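Long-range contact in ubiquitin-like-specific protease 2 (Saccharomyces cerevisiae, PDB 5LNB), which cleaves SUMO from modified proteins as a cysteine protease of the peptidase C48 family, the chain here carrying its catalytic domain: residues C126-L131 with P157-L162. Sequence-based numbering, arbitrary orientation.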
loop_
_atom_site.group_PDB
_atom_site.type_symbol
_atom_site.label_atom_id
_atom_site.label_comp_id
_atom_site.label_asym_id
_atom_site.label_seq_id
_atom_site.Cartn_x
_atom_site.Cartn_y
_atom_site.Cartn_z
ATOM N N CYS A 126 -3.481 0.654 -5.594
ATOM C CA CYS A 126 -4.771 0.005 -5.738
ATOM C C CYS A 126 -4.895 -1.113 -4.711
ATOM O O CYS A 126 -3.915 -1.542 -4.105
ATOM C CB CYS A 126 -4.987 -0.527 -7.159
ATOM S SG CYS A 126 -3.934 -1.871 -7.594
ATOM N N ILE A 127 -6.130 -1.545 -4.498
ATOM C CA ILE A 127 -6.464 -2.643 -3.606
ATOM C C ILE A 127 -7.439 -3.536 -4.362
ATOM O O ILE A 127 -8.492 -3.065 -4.817
ATOM C CB ILE A 127 -7.076 -2.157 -2.281
ATOM C CG1 ILE A 127 -6.083 -1.286 -1.527
ATOM C CG2 ILE A 127 -7.515 -3.345 -1.419
ATOM C CD1 ILE A 127 -6.584 -0.789 -0.161
ATOM N N ILE A 128 -7.076 -4.802 -4.531
ATOM C CA ILE A 128 -7.888 -5.746 -5.293
ATOM C C ILE A 128 -8.849 -6.437 -4.339
ATOM O O ILE A 128 -8.419 -7.046 -3.353
ATOM C CB ILE A 128 -7.015 -6.775 -6.023
ATOM C CG1 ILE A 128 -5.867 -6.082 -6.762
ATOM C CG2 ILE A 128 -7.874 -7.594 -6.992
ATOM C CD1 ILE A 128 -4.998 -7.051 -7.552
ATOM N N THR A 129 -10.148 -6.350 -4.629
ATOM C CA THR A 129 -11.174 -6.975 -3.808
ATOM C C THR A 129 -11.960 -8.004 -4.616
ATOM O O THR A 129 -11.954 -8.004 -5.852
ATOM C CB THR A 129 -12.144 -5.925 -3.233
ATOM O OG1 THR A 129 -12.861 -5.296 -4.307
ATOM C CG2 THR A 129 -11.382 -4.861 -2.437
ATOM N N ASN A 130 -12.653 -8.883 -3.892
ATOM C CA ASN A 130 -13.565 -9.902 -4.411
ATOM C C ASN A 130 -12.850 -11.096 -5.037
ATOM O O ASN A 130 -13.532 -11.964 -5.620
ATOM C CB ASN A 130 -14.559 -9.329 -5.430
ATOM C CG ASN A 130 -15.654 -8.539 -4.764
ATOM O OD1 ASN A 130 -15.965 -8.776 -3.596
ATOM N ND2 ASN A 130 -16.245 -7.589 -5.489
ATOM N N LEU A 131 -11.519 -11.187 -4.948
ATOM C CA LEU A 131 -10.848 -12.387 -5.437
ATOM C C LEU A 131 -11.319 -13.621 -4.682
ATOM O O LEU A 131 -11.454 -14.699 -5.270
ATOM C CB LEU A 131 -9.336 -12.238 -5.318
ATOM C CG LEU A 131 -8.691 -11.137 -6.169
ATOM C CD1 LEU A 131 -7.221 -11.014 -5.795
ATOM C CD2 LEU A 131 -8.860 -11.453 -7.646
ATOM N N PRO A 157 -19.789 -12.384 -10.570
ATOM C CA PRO A 157 -18.782 -12.059 -9.547
ATOM C C PRO A 157 -17.712 -11.133 -10.110
ATOM O O PRO A 157 -16.900 -11.609 -10.902
ATOM C CB PRO A 157 -18.178 -13.426 -9.186
ATOM C CG PRO A 157 -18.935 -14.460 -10.009
ATOM C CD PRO A 157 -19.592 -13.728 -11.135
ATOM N N LEU A 158 -17.719 -9.852 -9.734
ATOM C CA LEU A 158 -16.836 -8.855 -10.329
ATOM C C LEU A 158 -15.637 -8.584 -9.431
ATOM O O LEU A 158 -15.799 -8.289 -8.243
ATOM C CB LEU A 158 -17.584 -7.549 -10.592
ATOM C CG LEU A 158 -18.567 -7.591 -11.764
ATOM C CD1 LEU A 158 -19.187 -6.217 -11.979
ATOM C CD2 LEU A 158 -17.856 -8.069 -13.024
ATOM N N VAL A 159 -14.443 -8.669 -10.005
ATOM C CA VAL A 159 -13.216 -8.303 -9.309
ATOM C C VAL A 159 -13.023 -6.801 -9.461
ATOM O O VAL A 159 -12.991 -6.285 -10.583
ATOM C CB VAL A 159 -12.014 -9.074 -9.871
ATOM C CG1 VAL A 159 -10.718 -8.634 -9.189
ATOM C CG2 VAL A 159 -12.245 -10.609 -9.787
ATOM N N ASN A 160 -12.900 -6.096 -8.339
ATOM C CA ASN A 160 -12.789 -4.642 -8.341
ATOM C C ASN A 160 -11.374 -4.268 -7.942
ATOM O O ASN A 160 -10.909 -4.641 -6.857
ATOM C CB ASN A 160 -13.808 -3.997 -7.398
ATOM C CG ASN A 160 -15.244 -4.255 -7.822
ATOM O OD1 ASN A 160 -15.568 -4.209 -9.003
ATOM N ND2 ASN A 160 -16.109 -4.542 -6.859
ATOM N N ILE A 161 -10.682 -3.563 -8.824
ATOM C CA ILE A 161 -9.362 -3.028 -8.524
ATOM C C ILE A 161 -9.582 -1.587 -8.085
ATOM O O ILE A 161 -9.762 -0.695 -8.916
ATOM C CB ILE A 161 -8.416 -3.132 -9.720
ATOM C CG1 ILE A 161 -8.268 -4.609 -10.132
ATOM C CG2 ILE A 161 -7.057 -2.486 -9.384
ATOM C CD1 ILE A 161 -7.443 -4.826 -11.374
ATOM N N LEU A 162 -9.607 -1.369 -6.771
ATOM C CA LEU A 162 -9.888 -0.050 -6.213
ATOM C C LEU A 162 -8.620 0.796 -6.297
ATOM O O LEU A 162 -7.648 0.542 -5.576
ATOM C CB LEU A 162 -10.392 -0.191 -4.780
ATOM C CG LEU A 162 -11.550 -1.181 -4.573
ATOM C CD1 LEU A 162 -11.908 -1.318 -3.087
ATOM C CD2 LEU A 162 -12.786 -0.782 -5.392
HETATM O O HOH W 1 -15.479 -4.352 -3.629
#
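Leu162, Val159 and Thr129 bury much of the surface where two antiparallel strands of the catalytic domain meet. Leu162 pairs with Ile127 through two backbone hydrogen bonds, Ile127 N to Leu162 O and Leu162 N to Ile127 O, both 2.8 Å. Leu162 CD1 then reaches Thr129 CG2 at 3.6 Å, the two side chains crossing at about a right angle. Thr129 pairs with Asn160. Thr129 N donates almost straight (172°) to Asn160 O at 2.9 Å, while the return bond from Asn160 N to Thr129 O is longer at 3.3 Å. Thr129 OG1 sits between its backbone N and carbonyl carbon (chi1 64°), on the Asn160 side, with CG2 left to meet Leu162. A water bridges that hydroxyl and Asn160 ND2.

The Val159 side chain is on the opposite face, with Ile128 and Ile161. Its CG1 touches Ile128 CG2 and, at 3.7 Å, Leu131 CD2. Farther along this face Ile161 CG2 meets Cys126 CB at 3.6 Å.

Past the paired residues, Asn130 ND2 donates to Leu158 O at 2.9 Å, nearly in line with the carbonyl bond. With an alanine in place of Asn130 this side-chain bond would go, which is likely to leave Leu158 O without that donor and the ends of the two strands less firmly joined.

Strands 122-129 and 159-164 are neighbours inside the mixed sheet of the C48 (clan CA) catalytic domain. Strand 112-119 pairs with the first and strand 199-203 with the second. Helix 172-190 packs on the face of Cys126, Ile128 and Ile161, through Ile175, Ile178 and Leu182.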